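5-oxoprolinase subunit C (Escherichia coli, PDB 5DUD) catalyses, as one subunit of the ATP-hydrolysing 5-oxoprolinase, the cleavage of 5-oxoproline to L-glutamate coupled to the hydrolysis of ATP to ADP and phosphate. Local coordinates at residues Arg173-Pro178 against His279-Ser284; Ile261-Met266 against Lys290-Gln295; Gly179-Glu184 against Tyr255-Cys260. All coordinates share one frame; numbering follows the deposited sequence.

Contact 1: residues Arg173-Pro178 against His279-Ser284; sequences RIRALP and HFVQCS
Arg173 through Ala176 run parallel to His279 through Gln282, paired residue for residue, with the strand axes inclined at 48°, a strong twist. Ile174 does double duty: its N gives a hydrogen bond to His279 O (2.9 Å), and its O accepts from Val281 N (2.9 Å). Ala176 repeats the pattern, its N bonding to Val281 O (2.9 Å) while its O takes Cys283 N at the longer 3.2 Å.

On the face of Ile174, Ala176 and Phe280 the side chains are buried and apolar; the exposed Gln282 lies at its end. Ala176 CB lies 4.1 Å from Phe280 CD1. Beyond the two segments, Phe280 stacks on Phe193 of helix 187-195 and meets Trp198 of strand 198-200, and Trp194 also covers this face.

The other face carries longer, more polar side chains. A bend at chi3 (71°) folds Arg173 back across the neighbouring strand, where its NH1 sits over one face of the His279 imidazole, 3.3 Å from His279 CG; the two planes are 28° apart. His279 ND1 itself bonds to Asn172. Val281 is wedged between the arginines: CG2 faces the Arg173 NE, and CG1 runs alongside the Arg175 stem, 4.0 Å from Arg175 CG. The tip of Arg175 then leads off to a salt bridge with Asp265. Past the paired part, Leu177 CD2 rests against the Cys283 carbonyl, just before Ser284, the N-cap of helix 285-302, whose OG takes a weak hydrogen bond from Glu286 N.

These are the first and last strands of a mixed, otherwise antiparallel sheet, and their parallel pairing brings its two ends together, consistent with the cyclophilin-like fold of the carboxyltransferase family.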
# COMPACT_ATOMS: atom_id res chain seq x y z
N ARG A 173 -10.47 9.64 18.22
CA ARG A 173 -10.28 8.36 18.93
C ARG A 173 -10.37 7.21 17.92
O ARG A 173 -11.36 7.10 17.20
CB ARG A 173 -11.31 8.19 20.06
CG ARG A 173 -11.27 9.33 21.06
CD ARG A 173 -11.79 8.96 22.44
NE ARG A 173 -10.90 8.05 23.17
CZ ARG A 173 -9.76 8.39 23.77
NH1 ARG A 173 -9.32 9.65 23.72
NH2 ARG A 173 -9.04 7.48 24.41
N ILE A 174 -9.31 6.38 17.83
CA ILE A 174 -9.21 5.28 16.87
C ILE A 174 -8.90 3.97 17.60
O ILE A 174 -7.93 3.90 18.35
CB ILE A 174 -8.14 5.65 15.80
CG1 ILE A 174 -8.71 6.68 14.79
CG2 ILE A 174 -7.58 4.43 15.07
CD1 ILE A 174 -7.87 7.89 14.61
N ARG A 175 -9.71 2.94 17.38
CA ARG A 175 -9.53 1.64 18.01
C ARG A 175 -8.40 0.85 17.36
O ARG A 175 -8.49 0.55 16.17
CB ARG A 175 -10.83 0.83 17.96
CG ARG A 175 -11.89 1.34 18.92
CD ARG A 175 -13.23 0.67 18.70
NE ARG A 175 -13.87 1.11 17.47
CZ ARG A 175 -15.04 0.68 17.01
NH1 ARG A 175 -15.74 -0.23 17.70
NH2 ARG A 175 -15.54 1.15 15.87
N ALA A 176 -7.33 0.54 18.11
CA ALA A 176 -6.21 -0.24 17.61
C ALA A 176 -6.06 -1.52 18.43
O ALA A 176 -6.33 -1.51 19.63
CB ALA A 176 -4.91 0.57 17.65
N LEU A 177 -5.63 -2.61 17.77
CA LEU A 177 -5.39 -3.91 18.39
C LEU A 177 -3.89 -4.09 18.62
O LEU A 177 -3.11 -3.84 17.70
CB LEU A 177 -5.93 -5.05 17.49
CG LEU A 177 -7.35 -5.51 17.77
CD1 LEU A 177 -7.85 -6.43 16.67
CD2 LEU A 177 -7.44 -6.27 19.09
N PRO A 178 -3.45 -4.56 19.81
CA PRO A 178 -2.00 -4.71 20.03
C PRO A 178 -1.33 -5.85 19.28
O PRO A 178 -1.95 -6.88 19.01
CB PRO A 178 -1.91 -4.99 21.54
CG PRO A 178 -3.22 -5.58 21.90
CD PRO A 178 -4.22 -4.92 21.01
N HIS A 279 -5.86 9.94 19.34
CA HIS A 279 -5.87 9.07 20.52
C HIS A 279 -6.13 7.63 20.09
O HIS A 279 -6.97 7.38 19.23
CB HIS A 279 -6.95 9.50 21.53
CG HIS A 279 -6.78 10.89 22.04
ND1 HIS A 279 -7.48 11.95 21.50
CD2 HIS A 279 -6.00 11.36 23.05
CE1 HIS A 279 -7.11 13.02 22.18
NE2 HIS A 279 -6.23 12.71 23.13
N PHE A 280 -5.41 6.68 20.70
CA PHE A 280 -5.60 5.26 20.41
C PHE A 280 -6.41 4.61 21.54
O PHE A 280 -6.16 4.89 22.71
CB PHE A 280 -4.26 4.54 20.23
CG PHE A 280 -3.51 4.92 18.97
CD1 PHE A 280 -3.98 4.53 17.73
CD2 PHE A 280 -2.31 5.61 19.04
CE1 PHE A 280 -3.28 4.87 16.57
CE2 PHE A 280 -1.62 5.95 17.88
CZ PHE A 280 -2.11 5.57 16.65
N VAL A 281 -7.37 3.76 21.18
CA VAL A 281 -8.22 3.04 22.12
C VAL A 281 -7.87 1.55 22.03
O VAL A 281 -7.81 1.00 20.93
CB VAL A 281 -9.72 3.30 21.81
CG1 VAL A 281 -10.64 2.35 22.59
CG2 VAL A 281 -10.10 4.75 22.09
N GLN A 282 -7.66 0.88 23.18
CA GLN A 282 -7.35 -0.56 23.18
C GLN A 282 -8.62 -1.35 22.85
O GLN A 282 -9.65 -1.17 23.51
CB GLN A 282 -6.75 -1.00 24.52
CG GLN A 282 -6.01 -2.33 24.43
CD GLN A 282 -5.20 -2.67 25.67
OE1 GLN A 282 -4.88 -1.82 26.50
NE2 GLN A 282 -4.82 -3.94 25.80
N CYS A 283 -8.55 -2.18 21.81
CA CYS A 283 -9.68 -2.92 21.26
C CYS A 283 -9.55 -4.42 21.52
O CYS A 283 -8.57 -4.89 22.09
CB CYS A 283 -9.77 -2.63 19.77
SG CYS A 283 -11.31 -3.20 18.99
N SER A 284 -10.58 -5.16 21.07
CA SER A 284 -10.71 -6.62 21.16
C SER A 284 -11.09 -7.21 19.78
O SER A 284 -11.65 -6.51 18.94
CB SER A 284 -11.74 -6.99 22.22
OG SER A 284 -12.40 -8.22 21.96

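Contact 2: residues Ile261-Met266 against Lys290-Gln295; sequences IIEADM and KARQDQ
Ala264 meets Ala291 where the loop between strand 257-261 and helix 266-271 docks on the long helix 285-302. Ile262-Asp265 form a type I beta turn, closed by a backbone bond from Asp265 N to Ile262 O (3.0 Å), and the apex of that turn is what the helix receives.

The apolar part comes first. The methyl CB of Ala264 packs against CB of Ala291 at 3.8 Å and also lies over the backbone of that helix turn, 3.4 Å from Ala291 O. Two alanines let the chains come close: the CA atoms of Ala264 and Arg292 are 5.0 Å apart. Ile262 adds to the patch from the side. With chi1 at 65°, its CG1 branch stands between the backbone N and the carbonyl carbon, and CD1 at the end of that branch reaches to 4.1 Å from Ala291 CB. One turn farther along the helix, Gln295 stretches out toward the apex of the loop.

The ionic part involves Glu263 and Arg292. This side also faces a chain of another protein: an acidic side chain of that partner accepts a hydrogen bond from Glu263 N, and Arg292 packs on an apolar side chain of it. Within the contact, Glu263 extends its chain toward the guanidinium of Arg292 to form a salt bridge. Carboxylate and guanidinium planes are turned 57° apart, so the two groups do not settle into a flat, two-toothed pairing. The one hydrogen bond of the salt bridge, Arg292 NE to Glu263 OE1, is accordingly weak: 3.5 Å long and bent to 134° at the hydrogen.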
# COMPACT_ATOMS: atom_id res chain seq x y z
N ILE A 261 -4.47 -0.77 13.50
CA ILE A 261 -5.76 -0.08 13.49
C ILE A 261 -6.78 -0.93 12.72
O ILE A 261 -6.45 -1.49 11.67
CB ILE A 261 -5.62 1.35 12.90
CG1 ILE A 261 -4.67 2.19 13.78
CG2 ILE A 261 -6.97 2.05 12.76
CD1 ILE A 261 -3.90 3.14 13.05
N ILE A 262 -8.00 -1.04 13.26
CA ILE A 262 -9.06 -1.86 12.66
C ILE A 262 -9.61 -1.16 11.41
O ILE A 262 -9.67 0.07 11.37
CB ILE A 262 -10.18 -2.23 13.67
CG1 ILE A 262 -10.99 -1.00 14.18
CG2 ILE A 262 -9.59 -3.03 14.83
CD1 ILE A 262 -12.24 -1.32 14.94
N GLU A 263 -9.99 -1.95 10.40
CA GLU A 263 -10.51 -1.45 9.11
C GLU A 263 -11.75 -0.53 9.27
O GLU A 263 -11.92 0.38 8.46
CB GLU A 263 -10.86 -2.64 8.20
CG GLU A 263 -11.19 -2.25 6.76
CD GLU A 263 -11.23 -3.43 5.81
OE1 GLU A 263 -12.32 -3.71 5.26
OE2 GLU A 263 -10.18 -4.08 5.62
N ALA A 264 -12.58 -0.74 10.31
CA ALA A 264 -13.76 0.10 10.55
C ALA A 264 -13.38 1.53 10.99
O ALA A 264 -14.19 2.44 10.79
CB ALA A 264 -14.65 -0.54 11.62
N ASP A 265 -12.18 1.75 11.57
CA ASP A 265 -11.73 3.07 12.03
C ASP A 265 -10.67 3.71 11.11
O ASP A 265 -10.29 4.86 11.35
CB ASP A 265 -11.17 2.97 13.47
CG ASP A 265 -12.27 2.86 14.51
OD1 ASP A 265 -13.31 2.24 14.22
OD2 ASP A 265 -12.08 3.40 15.62
N MET A 266 -10.22 3.01 10.06
CA MET A 266 -9.23 3.56 9.12
C MET A 266 -9.71 4.85 8.45
O MET A 266 -8.88 5.70 8.14
CB MET A 266 -8.87 2.53 8.03
CG MET A 266 -7.91 1.46 8.49
SD MET A 266 -6.26 2.09 8.88
CE MET A 266 -5.67 2.54 7.26
N LYS A 290 -17.03 -7.15 14.85
CA LYS A 290 -18.42 -6.65 14.86
C LYS A 290 -18.46 -5.24 14.27
O LYS A 290 -19.39 -4.92 13.53
CB LYS A 290 -19.01 -6.66 16.28
N ALA A 291 -17.42 -4.41 14.55
CA ALA A 291 -17.31 -3.06 14.00
C ALA A 291 -17.09 -3.10 12.49
O ALA A 291 -17.57 -2.22 11.78
CB ALA A 291 -16.17 -2.31 14.67
N ARG A 292 -16.35 -4.12 11.99
CA ARG A 292 -16.10 -4.31 10.56
C ARG A 292 -17.39 -4.73 9.86
O ARG A 292 -17.66 -4.28 8.75
CB ARG A 292 -15.00 -5.35 10.32
CG ARG A 292 -14.32 -5.22 8.96
CD ARG A 292 -14.16 -6.56 8.24
NE ARG A 292 -13.18 -6.47 7.15
CZ ARG A 292 -12.98 -7.41 6.23
NH1 ARG A 292 -13.70 -8.53 6.24
NH2 ARG A 292 -12.06 -7.23 5.29
N GLN A 293 -18.20 -5.60 10.52
CA GLN A 293 -19.49 -6.03 9.98
C GLN A 293 -20.44 -4.84 9.91
O GLN A 293 -20.93 -4.53 8.83
CB GLN A 293 -20.12 -7.15 10.83
CG GLN A 293 -19.51 -8.53 10.61
CD GLN A 293 -19.84 -9.55 11.69
OE1 GLN A 293 -19.03 -10.42 12.00
NE2 GLN A 293 -21.04 -9.51 12.27
N ASP A 294 -20.64 -4.14 11.04
CA ASP A 294 -21.52 -2.96 11.13
C ASP A 294 -21.28 -1.95 9.99
O ASP A 294 -22.26 -1.40 9.47
CB ASP A 294 -21.33 -2.24 12.48
CG ASP A 294 -21.88 -2.97 13.70
OD1 ASP A 294 -22.47 -4.06 13.52
OD2 ASP A 294 -21.69 -2.47 14.83
N GLN A 295 -20.02 -1.74 9.57
CA GLN A 295 -19.69 -0.84 8.46
C GLN A 295 -19.99 -1.51 7.11
O GLN A 295 -20.51 -0.84 6.22
CB GLN A 295 -18.23 -0.37 8.53
CG GLN A 295 -17.99 0.92 7.76
CD GLN A 295 -16.61 1.47 7.98
OE1 GLN A 295 -16.39 2.36 8.80
NE2 GLN A 295 -15.64 0.96 7.23

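Contact 3: residues Gly179-Glu184 against Tyr255-Cys260; sequences GPEYHE and YPRIAC
Two backbone hydrogen bonds tie the loop Gly179-Glu184 to the strand, Gly179 N to Ile258 O (2.9 Å) and Glu181 N to Arg257 O (3.1 Å), with a cis peptide before Pro180 turning the chain between them.

Glu181 and Arg257 carry most of the rest. The glutamate chain bends at chi2 (80°), which folds its carboxylate back onto the strand, and there it meets the arginine side-on. Arg257 NE bonds to Glu181 OE1 at 3.2 Å, and Arg257 NH2 bonds to Glu181 OE2, also at 3.2 Å and nearly straight. Both oxygens use their syn lone pairs, and the carboxylate and guanidinium are nearly coplanar, 19° apart. OE1 has a second donor: the backbone N of Arg257 itself comes in from above the carboxylate plane, at 2.6 Å. Three N-H groups of one residue therefore fix both the position and the rotation of this carboxylate.

Pro180 covers one face of the guanidinium, its CG over the centre and 4.0 Å from Arg257 CZ. Pro180 also packs on an aromatic side chain of a partner protein, and Arg257 NH2 makes a weak hydrogen bond to an aromatic side chain of that protein. Pro256 CB packs against CB and CG of the Glu181 stem. At the far side of the loop, the edge of the Tyr182 ring is turned to the Ile258 carbonyl and its CD1 touches Ile258 CG1 at 4.0 Å, while the hydroxyl bonds to Trp194.

Glu181 and Arg257 are both buried, so the two charges probably balance each other largely without solvent, and the paired N-H donors would be expected to stabilise the glutamate as an anion close to the interface with the partner protein.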
# COMPACT_ATOMS: atom_id res chain seq x y z
N GLY A 179 -0.00 -5.76 19.18
CA GLY A 179 0.88 -6.84 18.75
C GLY A 179 1.03 -6.92 17.26
O GLY A 179 0.42 -6.11 16.56
N PRO A 180 1.86 -7.82 16.69
CA PRO A 180 2.72 -8.92 17.20
C PRO A 180 3.87 -8.53 18.15
O PRO A 180 4.12 -9.29 19.07
CB PRO A 180 3.30 -9.53 15.91
CG PRO A 180 2.35 -9.14 14.84
CD PRO A 180 1.87 -7.79 15.22
N GLU A 181 4.55 -7.37 17.96
CA GLU A 181 5.68 -6.96 18.82
C GLU A 181 5.25 -6.01 19.97
O GLU A 181 6.04 -5.18 20.40
CB GLU A 181 6.79 -6.27 17.99
CG GLU A 181 7.48 -7.18 16.99
CD GLU A 181 6.76 -7.43 15.68
OE1 GLU A 181 5.99 -6.54 15.25
OE2 GLU A 181 7.04 -8.45 15.02
N TYR A 182 4.05 -6.20 20.54
CA TYR A 182 3.55 -5.33 21.62
C TYR A 182 4.25 -5.65 22.93
O TYR A 182 4.50 -4.73 23.72
CB TYR A 182 2.03 -5.49 21.77
CG TYR A 182 1.38 -4.71 22.89
CD1 TYR A 182 1.07 -3.37 22.74
CD2 TYR A 182 0.93 -5.35 24.04
CE1 TYR A 182 0.40 -2.66 23.73
CE2 TYR A 182 0.26 -4.65 25.04
CZ TYR A 182 0.01 -3.30 24.89
OH TYR A 182 -0.66 -2.59 25.86
N HIS A 183 4.60 -6.93 23.15
CA HIS A 183 5.25 -7.37 24.38
C HIS A 183 6.80 -7.17 24.36
O HIS A 183 7.48 -7.66 25.26
CB HIS A 183 4.87 -8.83 24.68
CG HIS A 183 3.39 -9.01 24.85
ND1 HIS A 183 2.72 -8.52 25.96
CD2 HIS A 183 2.48 -9.58 24.02
CE1 HIS A 183 1.45 -8.83 25.79
NE2 HIS A 183 1.25 -9.47 24.64
N GLU A 184 7.33 -6.39 23.37
CA GLU A 184 8.74 -5.98 23.32
C GLU A 184 8.95 -4.55 23.88
O GLU A 184 10.10 -4.15 24.07
CB GLU A 184 9.26 -6.06 21.89
CG GLU A 184 9.01 -7.41 21.25
CD GLU A 184 9.99 -7.81 20.16
OE1 GLU A 184 10.43 -6.92 19.40
OE2 GLU A 184 10.30 -9.02 20.06
N TYR A 255 10.35 -3.51 10.53
CA TYR A 255 10.26 -2.68 11.75
C TYR A 255 9.30 -3.34 12.76
O TYR A 255 8.35 -4.01 12.35
CB TYR A 255 9.77 -1.26 11.42
CG TYR A 255 10.78 -0.37 10.73
CD1 TYR A 255 12.03 -0.13 11.30
CD2 TYR A 255 10.44 0.36 9.60
CE1 TYR A 255 12.95 0.71 10.68
CE2 TYR A 255 11.35 1.22 8.98
CZ TYR A 255 12.61 1.39 9.53
OH TYR A 255 13.49 2.25 8.92
N PRO A 256 9.52 -3.14 14.08
CA PRO A 256 8.64 -3.77 15.07
C PRO A 256 7.25 -3.10 15.10
O PRO A 256 7.16 -1.88 15.23
CB PRO A 256 9.39 -3.58 16.39
CG PRO A 256 10.26 -2.41 16.17
CD PRO A 256 10.61 -2.38 14.72
N ARG A 257 6.19 -3.92 14.94
CA ARG A 257 4.79 -3.49 14.88
C ARG A 257 4.15 -3.52 16.28
O ARG A 257 3.92 -4.60 16.82
CB ARG A 257 4.01 -4.40 13.91
CG ARG A 257 4.62 -4.53 12.52
CD ARG A 257 4.16 -5.80 11.81
NE ARG A 257 4.86 -6.99 12.30
CZ ARG A 257 4.73 -8.21 11.80
NH1 ARG A 257 3.93 -8.44 10.76
NH2 ARG A 257 5.41 -9.23 12.33
N ILE A 258 3.89 -2.35 16.86
CA ILE A 258 3.29 -2.25 18.20
C ILE A 258 1.78 -2.49 18.16
O ILE A 258 1.28 -3.18 19.04
CB ILE A 258 3.62 -0.90 18.89
CG1 ILE A 258 3.27 -0.98 20.40
CG2 ILE A 258 2.92 0.30 18.23
CD1 ILE A 258 3.71 0.18 21.19
N ALA A 259 1.05 -1.91 17.18
CA ALA A 259 -0.41 -2.05 17.10
C ALA A 259 -0.91 -2.04 15.66
O ALA A 259 -0.15 -1.73 14.75
CB ALA A 259 -1.08 -0.93 17.89
N CYS A 260 -2.18 -2.42 15.47
CA CYS A 260 -2.81 -2.44 14.15
C CYS A 260 -4.21 -1.84 14.27
O CYS A 260 -5.00 -2.31 15.07
CB CYS A 260 -2.87 -3.85 13.58
SG CYS A 260 -3.49 -3.94 11.88

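How the contacts relate
Strand 173-178 lies between strands 277-282 and 257-261 in one mixed sheet. Contact 1 is its pairing on one side; contact 3 joins the loop that follows it, on the way to helix 187-195, to the start of strand 257-261, and is nested inside the chain loop that contact 1 closes. Their centres are about 13 Å apart. Contact 2, whose segments alternate with those of contact 1, docks the loop after strand 257-261 on helix 285-302, which follows strand 277-282 in the chain; its centre is about 11 Å from that of contact 1 and about 20 Å from that of contact 3. Arg175 bridges contacts 1 and 2 by its salt bridge to Asp265. Contacts 2 and 3 both reach the partner protein.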